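Local coordinates for protein (CD58) (Homo sapiens, PDB 1CCZ) that probably serves in cell adhesion, its membrane-distal immunoglobulin-like domain binding the receptor CD2, at residues Y91-V96 against N156-E161; M95-M100 against V114-D119. All coordinates share one frame; numbering follows the deposited sequence.

Both contacts lie at the junction of the two immunoglobulin-like domains and follow one another along the connecting peptide, sharing M95 and V96; their centres are about 8 Å apart. Contact 1 sets the end of strand 86-93 against the turn between strands 150-156 and 159-165, and contact 2 sets the following residues against the loop 114-119. E94 ties them together: its N lies 2.8 Å from T118 OG1 and its OE2 2.9 Å from G117 N, both probable hydrogen bonds. N156 joins in by donating to E94 O and T118 O. The side chains of V158 and M95 each lie about 10 Å from a bound N-acetylglucosamine, too far to touch it.

Contact 1: residues Y91-V96 against N156-E161; sequences YVLEMV and NRVSQE
S159 OG is gripped from two directions: it accepts the backbone N-H of V96 at 2.9 Å, almost straight (169° at the hydrogen), and donates its own proton to N156 OD1 at 3.1 Å. A serine suits the place because one small hydroxyl does both. N156 OD1 also takes the N-H of V158 at 2.9 Å, the mark of an Asx turn, and the two donors reach it from opposite faces of the amide plane. The first torsion of N156 (chi1 68°) lodges CG between the backbone N and the carbonyl carbon, folding the amide back over the type I turn N156-S159. Its other end works across the contact: ND2 makes a bent bond of 2.9 Å to E94 O, which lies close to the amide plane, and also donates to T118 O. An asparagine suits this place because one flat group braces the turn with its oxygen and holds the passing chain with its nitrogen, which fixes its rotation.

Apolar contacts flank these bonds. L93 CB rests 3.7 Å from V158 CG2, while its CD2 slides past the amide of N156 towards R157 CB. M95 lays its CG against S159 CB. V96 is buried, with CG2 3.7 Å from E161 CG and CG1 beside the N156 amide, a place filled by a compact branched side chain. The bend of E161 at chi2 (-77°) brings its carboxylate to where one water donates to OE2 and to V96 O.

The turn linking strands 150-156 and 159-165 thus seizes the connecting peptide just as it leaves strand 86-93. V158 and M95 also touch V8 of strand 2-8, and V96 reaches A154 of strand 150-156, so strands of both domains converge here.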
loop_
_atom_site.group_PDB
_atom_site.type_symbol
_atom_site.label_atom_id
_atom_site.label_comp_id
_atom_site.label_asym_id
_atom_site.label_seq_id
_atom_site.Cartn_x
_atom_site.Cartn_y
_atom_site.Cartn_z
ATOM N N TYR A 91 1.109 -6.240 -1.955
ATOM C CA TYR A 91 0.008 -5.941 -1.050
ATOM C C TYR A 91 -0.789 -4.863 -1.775
ATOM O O TYR A 91 -0.206 -3.954 -2.377
ATOM C CB TYR A 91 0.535 -5.419 0.282
ATOM C CG TYR A 91 1.432 -6.407 0.965
ATOM C CD1 TYR A 91 0.894 -7.459 1.706
ATOM C CD2 TYR A 91 2.823 -6.345 0.809
ATOM C CE1 TYR A 91 1.714 -8.446 2.274
ATOM C CE2 TYR A 91 3.663 -7.327 1.372
ATOM C CZ TYR A 91 3.098 -8.381 2.102
ATOM O OH TYR A 91 3.896 -9.393 2.628
ATOM N N VAL A 92 -2.113 -4.985 -1.755
ATOM C CA VAL A 92 -2.989 -4.012 -2.412
ATOM C C VAL A 92 -3.752 -3.251 -1.326
ATOM O O VAL A 92 -4.577 -3.817 -0.598
ATOM C CB VAL A 92 -3.983 -4.702 -3.350
ATOM C CG1 VAL A 92 -4.922 -3.674 -3.947
ATOM C CG2 VAL A 92 -3.215 -5.458 -4.450
ATOM N N LEU A 93 -3.467 -1.959 -1.227
ATOM C CA LEU A 93 -4.068 -1.146 -0.196
ATOM C C LEU A 93 -5.021 -0.099 -0.700
ATOM O O LEU A 93 -4.873 0.461 -1.786
ATOM C CB LEU A 93 -2.969 -0.449 0.618
ATOM C CG LEU A 93 -2.063 -1.325 1.484
ATOM C CD1 LEU A 93 -0.924 -1.827 0.655
ATOM C CD2 LEU A 93 -1.521 -0.526 2.627
ATOM N N GLU A 94 -6.017 0.167 0.117
ATOM C CA GLU A 94 -6.962 1.207 -0.188
ATOM C C GLU A 94 -6.359 2.469 0.506
ATOM O O GLU A 94 -5.762 2.381 1.586
ATOM C CB GLU A 94 -8.309 0.756 0.358
ATOM C CG GLU A 94 -9.171 1.786 0.989
ATOM C CD GLU A 94 -10.365 1.126 1.652
ATOM O OE1 GLU A 94 -10.710 0.003 1.199
ATOM O OE2 GLU A 94 -10.941 1.701 2.611
ATOM N N MET A 95 -6.439 3.618 -0.147
ATOM C CA MET A 95 -5.895 4.846 0.420
ATOM C C MET A 95 -6.726 5.326 1.601
ATOM O O MET A 95 -7.931 5.060 1.666
ATOM C CB MET A 95 -5.860 5.927 -0.648
ATOM C CG MET A 95 -4.681 5.782 -1.587
ATOM S SD MET A 95 -4.753 6.994 -2.898
ATOM C CE MET A 95 -6.532 6.859 -3.349
ATOM N N VAL A 96 -6.085 6.029 2.544
ATOM C CA VAL A 96 -6.783 6.548 3.729
ATOM C C VAL A 96 -7.625 7.753 3.338
ATOM O O VAL A 96 -7.331 8.427 2.336
ATOM C CB VAL A 96 -5.784 7.014 4.848
ATOM C CG1 VAL A 96 -4.932 5.868 5.316
ATOM C CG2 VAL A 96 -4.894 8.143 4.339
ATOM N N ASN A 156 -0.698 4.943 5.748
ATOM C CA ASN A 156 -0.482 3.536 5.426
ATOM C C ASN A 156 0.578 3.543 4.338
ATOM O O ASN A 156 1.043 4.612 3.910
ATOM C CB ASN A 156 -1.774 2.797 5.007
ATOM C CG ASN A 156 -2.344 3.254 3.672
ATOM O OD1 ASN A 156 -1.691 3.939 2.889
ATOM N ND2 ASN A 156 -3.581 2.862 3.411
ATOM N N ARG A 157 0.988 2.360 3.908
ATOM C CA ARG A 157 2.034 2.249 2.903
ATOM C C ARG A 157 1.823 3.034 1.625
ATOM O O ARG A 157 2.785 3.407 0.979
ATOM C CB ARG A 157 2.243 0.781 2.541
ATOM C CG ARG A 157 2.705 -0.067 3.702
ATOM C CD ARG A 157 4.185 0.120 3.887
ATOM N NE ARG A 157 4.738 -0.870 4.800
ATOM C CZ ARG A 157 6.028 -1.180 4.846
ATOM N NH1 ARG A 157 6.876 -0.567 4.020
ATOM N NH2 ARG A 157 6.468 -2.086 5.716
ATOM N N VAL A 158 0.580 3.301 1.253
ATOM C CA VAL A 158 0.351 3.995 -0.003
ATOM C C VAL A 158 -0.226 5.390 0.069
ATOM O O VAL A 158 -0.461 5.998 -0.977
ATOM C CB VAL A 158 -0.579 3.172 -0.910
ATOM C CG1 VAL A 158 0.035 1.796 -1.154
ATOM C CG2 VAL A 158 -1.949 3.025 -0.263
ATOM N N SER A 159 -0.456 5.913 1.273
ATOM C CA SER A 159 -1.064 7.243 1.371
ATOM C C SER A 159 -1.025 7.837 2.760
ATOM O O SER A 159 -0.640 7.186 3.734
ATOM C CB SER A 159 -2.535 7.160 0.956
ATOM O OG SER A 159 -3.249 6.371 1.903
ATOM N N GLN A 160 -1.438 9.095 2.836
ATOM C CA GLN A 160 -1.540 9.771 4.117
ATOM C C GLN A 160 -2.302 11.077 3.994
ATOM O O GLN A 160 -2.216 11.776 2.983
ATOM C CB GLN A 160 -0.164 9.984 4.727
ATOM C CG GLN A 160 0.625 11.098 4.151
ATOM C CD GLN A 160 1.741 11.477 5.092
ATOM O OE1 GLN A 160 1.549 12.267 6.021
ATOM N NE2 GLN A 160 2.914 10.898 4.876
ATOM N N GLU A 161 -3.085 11.366 5.024
ATOM C CA GLU A 161 -3.895 12.575 5.091
ATOM C C GLU A 161 -3.949 12.992 6.541
ATOM O O GLU A 161 -3.928 12.152 7.436
ATOM C CB GLU A 161 -5.328 12.308 4.644
ATOM C CG GLU A 161 -5.440 11.677 3.291
ATOM C CD GLU A 161 -5.219 12.677 2.205
ATOM O OE1 GLU A 161 -5.426 13.881 2.474
ATOM O OE2 GLU A 161 -4.835 12.261 1.088
HETATM O O HOH W 1 -5.344 9.406 0.620
#

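Contact 2: residues M95-M100 against V114-D119; sequences MVSKPM and VLEGTD
The interdomain connection of this two-domain immunoglobulin-like chain runs here, as the loop between strands 86-93 and 100-104, against the loop 114-119 that precedes strand 121-126, the two passing in nearly opposite directions. S97 and E116 make the polar link. S97 OG accepts the backbone N-H of E116 at 3.0 Å and almost straight (173°), while S97 N returns a weak bond to E116 O at 3.3 Å. The serine can do this because chi1 of 47° swings OG in between its own N and carbonyl carbon, turning it to the opposite loop; so short a side chain lets the backbones stay close. E116 O also receives a CA-H contact from V96, at 3.2 Å.

Beside this pair, V114 points CG2 at S97 O, only 3.2 Å away, and lies 3.5 Å from S97 OG; the methyl, anti to the V114 backbone N, thus sits against both the carbonyl O and the hydroxyl of S97, a close approach. G117 passes V96 with their CA atoms 3.9 Å apart. Having no side chain, G117 leaves room for V96 CG1 and adopts a positive phi that suits glycine. Beside the glutamate, a water donates to M95 O and to E116 OE1, connecting the glutamate's extended chain to the linker.

E94, just before the linker segment, also bonds to G117 and T118. Between the two segments themselves, the only backbone-to-backbone hydrogen bond is the weak one from S97 N, and the straight bond uses the serine hydroxyl: a side chain takes up a backbone N-H where regular strand pairing is absent.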
loop_
_atom_site.group_PDB
_atom_site.type_symbol
_atom_site.label_atom_id
_atom_site.label_comp_id
_atom_site.label_asym_id
_atom_site.label_seq_id
_atom_site.Cartn_x
_atom_site.Cartn_y
_atom_site.Cartn_z
ATOM N N MET A 95 -6.439 3.618 -0.147
ATOM C CA MET A 95 -5.895 4.846 0.420
ATOM C C MET A 95 -6.726 5.326 1.601
ATOM O O MET A 95 -7.931 5.060 1.666
ATOM C CB MET A 95 -5.860 5.927 -0.648
ATOM C CG MET A 95 -4.681 5.782 -1.587
ATOM S SD MET A 95 -4.753 6.994 -2.898
ATOM C CE MET A 95 -6.532 6.859 -3.349
ATOM N N VAL A 96 -6.085 6.029 2.544
ATOM C CA VAL A 96 -6.783 6.548 3.729
ATOM C C VAL A 96 -7.625 7.753 3.338
ATOM O O VAL A 96 -7.331 8.427 2.336
ATOM C CB VAL A 96 -5.784 7.014 4.848
ATOM C CG1 VAL A 96 -4.932 5.868 5.316
ATOM C CG2 VAL A 96 -4.894 8.143 4.339
ATOM N N SER A 97 -8.698 8.011 4.092
ATOM C CA SER A 97 -9.490 9.203 3.835
ATOM C C SER A 97 -8.929 10.256 4.816
ATOM O O SER A 97 -7.936 9.998 5.516
ATOM C CB SER A 97 -10.981 8.959 4.083
ATOM O OG SER A 97 -11.221 8.299 5.302
ATOM N N LYS A 98 -9.536 11.431 4.865
ATOM C CA LYS A 98 -9.052 12.460 5.764
ATOM C C LYS A 98 -9.553 12.181 7.185
ATOM O O LYS A 98 -10.744 11.924 7.388
ATOM C CB LYS A 98 -9.522 13.830 5.278
ATOM C CG LYS A 98 -9.025 14.997 6.120
ATOM C CD LYS A 98 -10.021 16.151 6.080
ATOM C CE LYS A 98 -9.350 17.481 6.414
ATOM N NZ LYS A 98 -7.870 17.500 6.134
ATOM N N PRO A 99 -8.648 12.213 8.191
ATOM C CA PRO A 99 -9.081 11.951 9.565
ATOM C C PRO A 99 -10.052 12.999 10.114
ATOM O O PRO A 99 -10.070 14.156 9.659
ATOM C CB PRO A 99 -7.779 11.927 10.380
ATOM C CG PRO A 99 -6.674 12.003 9.407
ATOM C CD PRO A 99 -7.197 12.485 8.102
ATOM N N MET A 100 -10.860 12.575 11.078
ATOM C CA MET A 100 -11.814 13.444 11.759
ATOM C C MET A 100 -11.354 13.535 13.218
ATOM O O MET A 100 -10.996 12.525 13.834
ATOM C CB MET A 100 -13.226 12.856 11.747
ATOM C CG MET A 100 -14.075 13.284 10.573
ATOM S SD MET A 100 -15.823 12.802 10.760
ATOM C CE MET A 100 -16.002 12.774 12.650
ATOM N N VAL A 114 -10.564 7.639 11.273
ATOM C CA VAL A 114 -10.457 7.751 9.828
ATOM C C VAL A 114 -11.294 6.602 9.310
ATOM O O VAL A 114 -11.258 5.509 9.871
ATOM C CB VAL A 114 -8.959 7.686 9.348
ATOM C CG1 VAL A 114 -8.345 6.318 9.631
ATOM C CG2 VAL A 114 -8.868 8.035 7.861
ATOM N N LEU A 115 -12.081 6.867 8.268
ATOM C CA LEU A 115 -12.981 5.858 7.702
ATOM C C LEU A 115 -12.342 4.852 6.756
ATOM O O LEU A 115 -12.457 3.649 6.946
ATOM C CB LEU A 115 -14.148 6.535 6.970
ATOM C CG LEU A 115 -15.265 5.625 6.450
ATOM C CD1 LEU A 115 -15.871 4.848 7.605
ATOM C CD2 LEU A 115 -16.324 6.475 5.748
ATOM N N GLU A 116 -11.678 5.354 5.730
ATOM C CA GLU A 116 -11.080 4.499 4.727
ATOM C C GLU A 116 -9.589 4.260 4.923
ATOM O O GLU A 116 -8.897 5.036 5.588
ATOM C CB GLU A 116 -11.312 5.106 3.335
ATOM C CG GLU A 116 -12.754 5.355 2.979
ATOM C CD GLU A 116 -12.895 5.959 1.615
ATOM O OE1 GLU A 116 -12.462 5.310 0.641
ATOM O OE2 GLU A 116 -13.433 7.078 1.504
ATOM N N GLY A 117 -9.103 3.178 4.315
ATOM C CA GLY A 117 -7.700 2.833 4.390
ATOM C C GLY A 117 -7.450 1.416 4.859
ATOM O O GLY A 117 -8.176 0.895 5.716
ATOM N N THR A 118 -6.420 0.795 4.282
ATOM C CA THR A 118 -6.019 -0.556 4.648
ATOM C C THR A 118 -4.781 -0.451 5.564
ATOM O O THR A 118 -3.876 0.333 5.283
ATOM C CB THR A 118 -5.627 -1.392 3.391
ATOM O OG1 THR A 118 -6.651 -1.311 2.402
ATOM C CG2 THR A 118 -5.461 -2.832 3.758
ATOM N N ASP A 119 -4.737 -1.239 6.637
ATOM C CA ASP A 119 -3.592 -1.234 7.569
ATOM C C ASP A 119 -3.159 0.182 7.903
ATOM O O ASP A 119 -2.012 0.592 7.706
ATOM C CB ASP A 119 -2.392 -1.993 6.989
ATOM C CG ASP A 119 -1.594 -2.728 8.061
ATOM O OD1 ASP A 119 -2.117 -2.934 9.185
ATOM O OD2 ASP A 119 -0.442 -3.101 7.773
HETATM O O HOH W 2 -9.695 5.763 -0.423
#